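Local coordinates for GTPase-activating protein BEM3 (Saccharomyces cerevisiae S288C, PDB 6FSF), which stimulates GTP hydrolysis by CDC42 and, less efficiently, RHO1, binds phosphatidylinositol 3-phosphate, and is represented here by its tandem PX and PH domains, at residues G17-E22 and S106-P111; A40-D43 and K48-F51; V170-D175 and T180-L185. One frame throughout, in Å; residues are numbered along the deposited sequence.

Contacts 1 and 2 belong to the PX domain and share its small antiparallel sheet; contact 3 lies in the PH domain, with nearest atoms about 21 Å from either. Strand 19-29 links the first two: in contact 1 its isoleucines meet the phenylalanine just past helix 90-107, and its backbone pairs with strand 35-43, whose other edge carries contact 2. Contact 1 rests mainly on apolar side chains around buried F108. Contacts 2 and 3 are hairpins held by backbone hydrogen bonds, each with a classic bulge. All three are partly buried: F108, I19, I41, L171, L173 and I183 are buried, while G17, K48, T180, T182 and K184 are exposed.

Contact 1: residues G17-E22 and S106-P111; sequences GTIQIE and SIFSVP
The ring of F108 receives the methyl groups of two isoleucines from the strand that starts at I19. CD1 of I19 lies over one ring face, a CH-pi contact 4.1 Å from the centroid of the F108 ring and 28° off its normal; its closest ring atom is F108 CD2, 3.7 Å from I19 CD1. I21, two residues on, brings CG2 in obliquely, 3.6 Å from F108 CD1, with the two side chains crossing at about a right angle. In I19, CG1 sits between the backbone N and the carbonyl carbon (chi1 63°) and the chain then runs out extended, chi2 169°, which carries CD1 across to the ring. Before the strand, G17 adds a looser backbone contact, its CA 4.2 Å from F108 O. F108 itself is the first residue to leave helical geometry after helix 90-107, within a type I turn from I107 to V110; S109 N bonds back to S106 O at 3.1 Å. Farther out, F16 meets the F108 ring edge-to-face, and I121 and I125 of helix 115-125 also pack on it. I21 additionally touches Y104 and T105, while both isoleucines rest on I41 of the next strand. Between the two segments the attraction is therefore mainly dispersion and CH-pi contact, and shape fit around the buried ring joins the PX sheet to its helices.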
loop_
_atom_site.group_PDB
_atom_site.type_symbol
_atom_site.label_atom_id
_atom_site.label_comp_id
_atom_site.label_asym_id
_atom_site.label_seq_id
_atom_site.Cartn_x
_atom_site.Cartn_y
_atom_site.Cartn_z
ATOM N N GLY A 17 0.773 -8.765 -21.259
ATOM C CA GLY A 17 -0.566 -8.289 -21.549
ATOM C C GLY A 17 -1.668 -9.098 -20.898
ATOM O O GLY A 17 -2.816 -8.642 -20.864
ATOM N N THR A 18 -1.349 -10.280 -20.377
ATOM C CA THR A 18 -2.344 -11.165 -19.789
ATOM C C THR A 18 -2.482 -10.994 -18.281
ATOM O O THR A 18 -3.170 -11.799 -17.642
ATOM C CB THR A 18 -2.007 -12.626 -20.099
ATOM O OG1 THR A 18 -0.885 -13.039 -19.306
ATOM C CG2 THR A 18 -1.666 -12.792 -21.572
ATOM N N ILE A 19 -1.850 -9.980 -17.695
ATOM C CA ILE A 19 -1.888 -9.792 -16.251
ATOM C C ILE A 19 -2.420 -8.403 -15.929
ATOM O O ILE A 19 -2.250 -7.451 -16.699
ATOM C CB ILE A 19 -0.504 -9.998 -15.591
ATOM C CG1 ILE A 19 0.508 -8.962 -16.099
ATOM C CG2 ILE A 19 0.002 -11.414 -15.825
ATOM C CD1 ILE A 19 1.802 -8.930 -15.304
ATOM N N GLN A 20 -3.084 -8.301 -14.780
ATOM C CA GLN A 20 -3.425 -7.025 -14.174
ATOM C C GLN A 20 -2.605 -6.852 -12.904
ATOM O O GLN A 20 -2.220 -7.832 -12.261
ATOM C CB GLN A 20 -4.917 -6.937 -13.846
ATOM C CG GLN A 20 -5.844 -7.338 -14.974
ATOM C CD GLN A 20 -7.281 -7.464 -14.511
ATOM O OE1 GLN A 20 -7.913 -8.505 -14.691
ATOM N NE2 GLN A 20 -7.805 -6.404 -13.908
ATOM N N ILE A 21 -2.339 -5.599 -12.547
ATOM C CA ILE A 21 -1.614 -5.282 -11.324
ATOM C C ILE A 21 -2.535 -4.512 -10.393
ATOM O O ILE A 21 -3.470 -3.836 -10.832
ATOM C CB ILE A 21 -0.315 -4.486 -11.604
ATOM C CG1 ILE A 21 -0.625 -3.045 -12.042
ATOM C CG2 ILE A 21 0.526 -5.193 -12.656
ATOM C CD1 ILE A 21 -0.514 -2.015 -10.923
ATOM N N GLU A 22 -2.267 -4.625 -9.095
ATOM C CA GLU A 22 -2.978 -3.842 -8.089
ATOM C C GLU A 22 -2.012 -3.552 -6.953
ATOM O O GLU A 22 -1.591 -4.471 -6.247
ATOM C CB GLU A 22 -4.218 -4.571 -7.579
ATOM C CG GLU A 22 -5.054 -3.733 -6.618
ATOM C CD GLU A 22 -6.258 -4.479 -6.079
ATOM O OE1 GLU A 22 -6.453 -5.655 -6.459
ATOM O OE2 GLU A 22 -7.012 -3.889 -5.274
ATOM N N SER A 106 0.426 1.112 -16.591
ATOM C CA SER A 106 0.957 1.546 -17.878
ATOM C C SER A 106 2.152 0.697 -18.297
ATOM O O SER A 106 2.306 0.375 -19.482
ATOM C CB SER A 106 1.335 3.028 -17.811
ATOM O OG SER A 106 0.215 3.828 -17.471
ATOM N N ILE A 107 2.998 0.313 -17.335
ATOM C CA ILE A 107 4.208 -0.444 -17.648
ATOM C C ILE A 107 3.853 -1.756 -18.339
ATOM O O ILE A 107 4.344 -2.055 -19.434
ATOM C CB ILE A 107 5.031 -0.684 -16.369
ATOM C CG1 ILE A 107 5.629 0.629 -15.872
ATOM C CG2 ILE A 107 6.124 -1.710 -16.614
ATOM C CD1 ILE A 107 6.541 1.306 -16.877
ATOM N N PHE A 108 2.984 -2.550 -17.717
ATOM C CA PHE A 108 2.586 -3.840 -18.263
ATOM C C PHE A 108 1.550 -3.724 -19.377
ATOM O O PHE A 108 1.009 -4.750 -19.805
ATOM C CB PHE A 108 2.062 -4.740 -17.140
ATOM C CG PHE A 108 3.119 -5.148 -16.150
ATOM C CD1 PHE A 108 3.263 -4.472 -14.950
ATOM C CD2 PHE A 108 3.983 -6.193 -16.433
ATOM C CE1 PHE A 108 4.246 -4.841 -14.040
ATOM C CE2 PHE A 108 4.966 -6.567 -15.529
ATOM C CZ PHE A 108 5.100 -5.891 -14.331
ATOM N N SER A 109 1.269 -2.511 -19.849
ATOM C CA SER A 109 0.403 -2.306 -21.001
ATOM C C SER A 109 1.168 -1.933 -22.262
ATOM O O SER A 109 0.567 -1.889 -23.342
ATOM C CB SER A 109 -0.639 -1.218 -20.704
ATOM O OG SER A 109 -1.504 -1.627 -19.660
ATOM N N VAL A 110 2.463 -1.658 -22.150
ATOM C CA VAL A 110 3.271 -1.377 -23.340
ATOM C C VAL A 110 3.320 -2.621 -24.218
ATOM O O VAL A 110 3.581 -3.728 -23.705
ATOM C CB VAL A 110 4.684 -0.928 -22.931
ATOM C CG1 VAL A 110 5.562 -0.759 -24.160
ATOM C CG2 VAL A 110 4.616 0.368 -22.138
ATOM N N PRO A 111 3.062 -2.508 -25.528
ATOM C CA PRO A 111 3.005 -3.722 -26.365
ATOM C C PRO A 111 4.316 -4.489 -26.412
ATOM O O PRO A 111 4.321 -5.713 -26.220
ATOM C CB PRO A 111 2.616 -3.175 -27.745
ATOM C CG PRO A 111 1.968 -1.857 -27.468
ATOM C CD PRO A 111 2.659 -1.300 -26.264
#

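Contact 2: residues A40-D43 and K48-F51; sequences AIID and KEMF
A40 meets E49 and F51 where strand 35-43 nears the end of its run: its CB lies 3.8 Å from E49 OE2, a carboxylate whose OE1 forms a salt bridge with K52, and its CA faces F51 O. I41 follows with the main grip. Its N donates to F51 O at 3.0 Å, almost straight at 176°, and its O accepts from M50 N at 2.9 Å, a more bent bond in the carbonyl plane. M50 and F51 thus both stand opposite I41, a classic beta bulge. The I41 side chain lies alongside F51, with CB over one face of the F51 ring, 3.9 Å from the centroid, and CG1 3.6 Å from F51 CZ. M50, bent at chi3 (-74°), brings its CE methyl back toward I41 CG2. The F51 ring reaches this position because CG is set between its backbone N and carbonyl carbon, chi1 60°, and F10 meets the same ring edge-to-face. With an alanine here, I41 would probably lose its aromatic cover and F10 its edge-to-face partner. I42 pairs with E49 without hydrogen bonds, and its CA-H points to K48 O. D43 N bonds to K48 O at 3.0 Å; its CB rests 3.8 Å from M50 SD, while OD1 bonds to S46 OG in the connection between the strands. Three backbone bonds join the segments, two of them at the bulge, while A40 and I42 bond to E22 and Q20 on the other side; I41 and F51 share one face, and the end of M50 reaches I41.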
loop_
_atom_site.group_PDB
_atom_site.type_symbol
_atom_site.label_atom_id
_atom_site.label_comp_id
_atom_site.label_asym_id
_atom_site.label_seq_id
_atom_site.Cartn_x
_atom_site.Cartn_y
_atom_site.Cartn_z
ATOM N N ALA A 40 0.221 -6.741 -6.130
ATOM C CA ALA A 40 -0.403 -8.005 -6.485
ATOM C C ALA A 40 -0.440 -8.164 -7.998
ATOM O O ALA A 40 -0.760 -7.220 -8.726
ATOM C CB ALA A 40 -1.818 -8.093 -5.913
ATOM N N ILE A 41 -0.107 -9.365 -8.464
ATOM C CA ILE A 41 -0.157 -9.718 -9.877
ATOM C C ILE A 41 -1.326 -10.671 -10.079
ATOM O O ILE A 41 -1.440 -11.681 -9.373
ATOM C CB ILE A 41 1.164 -10.346 -10.352
ATOM C CG1 ILE A 41 2.292 -9.316 -10.293
ATOM C CG2 ILE A 41 1.023 -10.886 -11.764
ATOM C CD1 ILE A 41 2.102 -8.154 -11.242
ATOM N N ILE A 42 -2.194 -10.349 -11.035
ATOM C CA ILE A 42 -3.478 -11.020 -11.200
ATOM C C ILE A 42 -3.608 -11.499 -12.640
ATOM O O ILE A 42 -3.332 -10.744 -13.579
ATOM C CB ILE A 42 -4.647 -10.086 -10.826
ATOM C CG1 ILE A 42 -4.645 -9.821 -9.319
ATOM C CG2 ILE A 42 -5.975 -10.673 -11.280
ATOM C CD1 ILE A 42 -5.019 -8.401 -8.944
ATOM N N ASP A 43 -4.022 -12.754 -12.810
ATOM C CA ASP A 43 -4.302 -13.280 -14.139
ATOM C C ASP A 43 -5.582 -12.655 -14.680
ATOM O O ASP A 43 -6.625 -12.686 -14.024
ATOM C CB ASP A 43 -4.427 -14.806 -14.099
ATOM C CG ASP A 43 -4.803 -15.397 -15.447
ATOM O OD1 ASP A 43 -5.939 -15.903 -15.586
ATOM O OD2 ASP A 43 -3.965 -15.351 -16.370
ATOM N N LYS A 48 -7.814 -14.429 -10.867
ATOM C CA LYS A 48 -7.225 -14.963 -9.650
ATOM C C LYS A 48 -5.893 -14.285 -9.368
ATOM O O LYS A 48 -5.125 -13.986 -10.289
ATOM C CB LYS A 48 -7.026 -16.474 -9.765
ATOM C CG LYS A 48 -6.712 -17.170 -8.448
ATOM C CD LYS A 48 -5.933 -18.457 -8.670
ATOM C CE LYS A 48 -4.501 -18.160 -9.093
ATOM N NZ LYS A 48 -3.723 -19.401 -9.361
ATOM N N GLU A 49 -5.625 -14.044 -8.087
ATOM C CA GLU A 49 -4.367 -13.441 -7.663
ATOM C C GLU A 49 -3.275 -14.503 -7.702
ATOM O O GLU A 49 -3.310 -15.468 -6.931
ATOM C CB GLU A 49 -4.513 -12.853 -6.265
ATOM C CG GLU A 49 -3.336 -12.014 -5.813
ATOM C CD GLU A 49 -3.375 -11.739 -4.328
ATOM O OE1 GLU A 49 -3.020 -12.652 -3.554
ATOM O OE2 GLU A 49 -3.778 -10.624 -3.937
ATOM N N MET A 50 -2.297 -14.327 -8.593
ATOM C CA MET A 50 -1.277 -15.354 -8.767
ATOM C C MET A 50 -0.184 -15.258 -7.707
ATOM O O MET A 50 0.236 -16.283 -7.158
ATOM C CB MET A 50 -0.687 -15.272 -10.177
ATOM C CG MET A 50 -1.702 -15.589 -11.274
ATOM S SD MET A 50 -0.966 -15.925 -12.886
ATOM C CE MET A 50 -0.471 -14.285 -13.401
ATOM N N PHE A 51 0.283 -14.050 -7.395
ATOM C CA PHE A 51 1.297 -13.875 -6.361
ATOM C C PHE A 51 1.365 -12.405 -5.972
ATOM O O PHE A 51 0.773 -11.540 -6.621
ATOM C CB PHE A 51 2.670 -14.382 -6.823
ATOM C CG PHE A 51 3.201 -13.686 -8.047
ATOM C CD1 PHE A 51 2.869 -14.134 -9.316
ATOM C CD2 PHE A 51 4.048 -12.596 -7.930
ATOM C CE1 PHE A 51 3.363 -13.500 -10.445
ATOM C CE2 PHE A 51 4.544 -11.957 -9.054
ATOM C CZ PHE A 51 4.199 -12.410 -10.313
#

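Contact 3: residues V170-D175 and T180-L185; sequences VLQLFD and TETIKL
V170 lays its CG1 methyl against the opposite backbone, 3.2 Å from I183 O, and crosses obliquely to T182, whose CG2 it also touches. On this face, shared by V170, Q172, T182 and K184, the pairs V170-K184 and Q172-T182 are non-hydrogen-bonded. The face carrying L171, L173, E181 and I183 is more apolar. L171 CB meets I183 CB at 4.1 Å, and L185, just past the strand, sends CD1 to within 4.0 Å of L171 CB. L173 CB packs on E181 CB, the two side chains crossing at a slant. Reciprocal bonds tie L171 to I183: L171 N to I183 O at 2.8 Å and I183 N to L171 O at 2.7 Å. Farther on, L173 N donates to E181 O at 2.9 Å, the donor tilted 32° from the carbonyl plane. L173 O in turn takes T180 N at 3.2 Å and, weakly, E181 N. Two residues therefore face L173, a classic beta bulge near the end of the hairpin, where T180 CG2 also packs on D175 CB. E181 bends at chi2 (93°), and its OE2 forms a salt bridge with R162, which probably offsets the charge that lies beside L173 CB. Behind the hairpin, W236 touches L171 and F240 touches L185, both from helix 230-240, while L147 meets L173 and E181. Strand 179-184 is one of the two outermost strands of its sheet and 170-174 continues it to 160-167, so this is the antiparallel beta hairpin formed by the third and fourth strands of a PH domain, with the C-terminal helix packed on its leucine face.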
loop_
_atom_site.group_PDB
_atom_site.type_symbol
_atom_site.label_atom_id
_atom_site.label_comp_id
_atom_site.label_asym_id
_atom_site.label_seq_id
_atom_site.Cartn_x
_atom_site.Cartn_y
_atom_site.Cartn_z
ATOM N N VAL A 170 -12.583 -6.406 20.499
ATOM C CA VAL A 170 -11.441 -5.683 21.045
ATOM C C VAL A 170 -10.440 -5.456 19.921
ATOM O O VAL A 170 -10.116 -6.385 19.175
ATOM C CB VAL A 170 -10.795 -6.448 22.219
ATOM C CG1 VAL A 170 -9.451 -5.840 22.590
ATOM C CG2 VAL A 170 -11.731 -6.460 23.423
ATOM N N LEU A 171 -9.960 -4.224 19.791
ATOM C CA LEU A 171 -8.991 -3.863 18.764
ATOM C C LEU A 171 -7.590 -3.870 19.361
ATOM O O LEU A 171 -7.377 -3.350 20.462
ATOM C CB LEU A 171 -9.311 -2.489 18.174
ATOM C CG LEU A 171 -8.299 -1.900 17.191
ATOM C CD1 LEU A 171 -8.036 -2.871 16.051
ATOM C CD2 LEU A 171 -8.780 -0.559 16.657
ATOM N N GLN A 172 -6.642 -4.466 18.640
ATOM C CA GLN A 172 -5.250 -4.524 19.066
ATOM C C GLN A 172 -4.376 -3.869 18.008
ATOM O O GLN A 172 -4.526 -4.150 16.817
ATOM C CB GLN A 172 -4.803 -5.967 19.308
ATOM C CG GLN A 172 -5.643 -6.721 20.328
ATOM C CD GLN A 172 -4.857 -7.802 21.050
ATOM O OE1 GLN A 172 -3.647 -7.936 20.865
ATOM N NE2 GLN A 172 -5.545 -8.577 21.881
ATOM N N LEU A 173 -3.470 -2.998 18.441
ATOM C CA LEU A 173 -2.544 -2.309 17.554
ATOM C C LEU A 173 -1.113 -2.697 17.900
ATOM O O LEU A 173 -0.734 -2.729 19.074
ATOM C CB LEU A 173 -2.715 -0.789 17.641
ATOM C CG LEU A 173 -4.126 -0.259 17.376
ATOM C CD1 LEU A 173 -4.159 1.263 17.395
ATOM C CD2 LEU A 173 -4.669 -0.788 16.061
ATOM N N PHE A 174 -0.321 -2.982 16.868
ATOM C CA PHE A 174 1.054 -3.432 17.023
ATOM C C PHE A 174 1.999 -2.484 16.298
ATOM O O PHE A 174 1.694 -2.006 15.200
ATOM C CB PHE A 174 1.245 -4.855 16.480
ATOM C CG PHE A 174 0.329 -5.875 17.099
ATOM C CD1 PHE A 174 0.762 -6.671 18.146
ATOM C CD2 PHE A 174 -0.965 -6.036 16.631
ATOM C CE1 PHE A 174 -0.079 -7.609 18.715
ATOM C CE2 PHE A 174 -1.812 -6.970 17.199
ATOM C CZ PHE A 174 -1.370 -7.758 18.243
ATOM N N ASP A 175 3.144 -2.215 16.920
ATOM C CA ASP A 175 4.244 -1.475 16.300
ATOM C C ASP A 175 5.396 -2.455 16.113
ATOM O O ASP A 175 6.090 -2.798 17.076
ATOM C CB ASP A 175 4.666 -0.281 17.151
ATOM C CG ASP A 175 6.034 0.261 16.765
ATOM O OD1 ASP A 175 6.719 0.825 17.646
ATOM O OD2 ASP A 175 6.431 0.121 15.588
ATOM N N THR A 180 1.358 -2.149 21.396
ATOM C CA THR A 180 1.480 -0.793 21.911
ATOM C C THR A 180 0.146 -0.158 22.281
ATOM O O THR A 180 0.140 0.821 23.036
ATOM C CB THR A 180 2.194 0.115 20.894
ATOM O OG1 THR A 180 1.420 0.198 19.692
ATOM C CG2 THR A 180 3.574 -0.432 20.564
ATOM N N GLU A 181 -0.975 -0.686 21.791
ATOM C CA GLU A 181 -2.298 -0.160 22.104
ATOM C C GLU A 181 -3.306 -1.304 22.092
ATOM O O GLU A 181 -3.203 -2.219 21.273
ATOM C CB GLU A 181 -2.729 0.925 21.107
ATOM C CG GLU A 181 -2.067 2.293 21.282
ATOM C CD GLU A 181 -0.824 2.474 20.423
ATOM O OE1 GLU A 181 -0.152 3.520 20.558
ATOM O OE2 GLU A 181 -0.518 1.574 19.611
ATOM N N THR A 182 -4.284 -1.237 22.997
ATOM C CA THR A 182 -5.347 -2.234 23.089
ATOM C C THR A 182 -6.639 -1.512 23.445
ATOM O O THR A 182 -6.665 -0.724 24.396
ATOM C CB THR A 182 -5.012 -3.313 24.134
ATOM O OG1 THR A 182 -3.672 -3.780 23.926
ATOM C CG2 THR A 182 -5.956 -4.499 24.020
ATOM N N ILE A 183 -7.707 -1.775 22.689
ATOM C CA ILE A 183 -8.906 -0.944 22.719
ATOM C C ILE A 183 -10.158 -1.796 22.875
ATOM O O ILE A 183 -10.329 -2.809 22.190
ATOM C CB ILE A 183 -8.993 -0.062 21.456
ATOM C CG1 ILE A 183 -8.022 1.096 21.598
ATOM C CG2 ILE A 183 -10.400 0.474 21.259
ATOM C CD1 ILE A 183 -8.082 1.725 22.992
ATOM N N LYS A 184 -11.039 -1.370 23.777
ATOM C CA LYS A 184 -12.359 -1.967 23.941
ATOM C C LYS A 184 -13.362 -1.207 23.081
ATOM O O LYS A 184 -13.483 0.016 23.200
ATOM C CB LYS A 184 -12.789 -1.930 25.406
ATOM C CG LYS A 184 -12.326 -3.103 26.246
ATOM C CD LYS A 184 -12.638 -2.833 27.710
ATOM C CE LYS A 184 -13.087 -4.087 28.440
ATOM N NZ LYS A 184 -13.453 -3.757 29.846
ATOM N N LEU A 185 -14.084 -1.930 22.221
ATOM C CA LEU A 185 -15.102 -1.283 21.399
ATOM C C LEU A 185 -16.383 -1.019 22.178
ATOM O O LEU A 185 -17.118 -0.081 21.851
ATOM C CB LEU A 185 -15.415 -2.127 20.165
ATOM C CG LEU A 185 -14.619 -1.836 18.889
ATOM C CD1 LEU A 185 -13.186 -2.333 19.012
ATOM C CD2 LEU A 185 -15.305 -2.450 17.678
#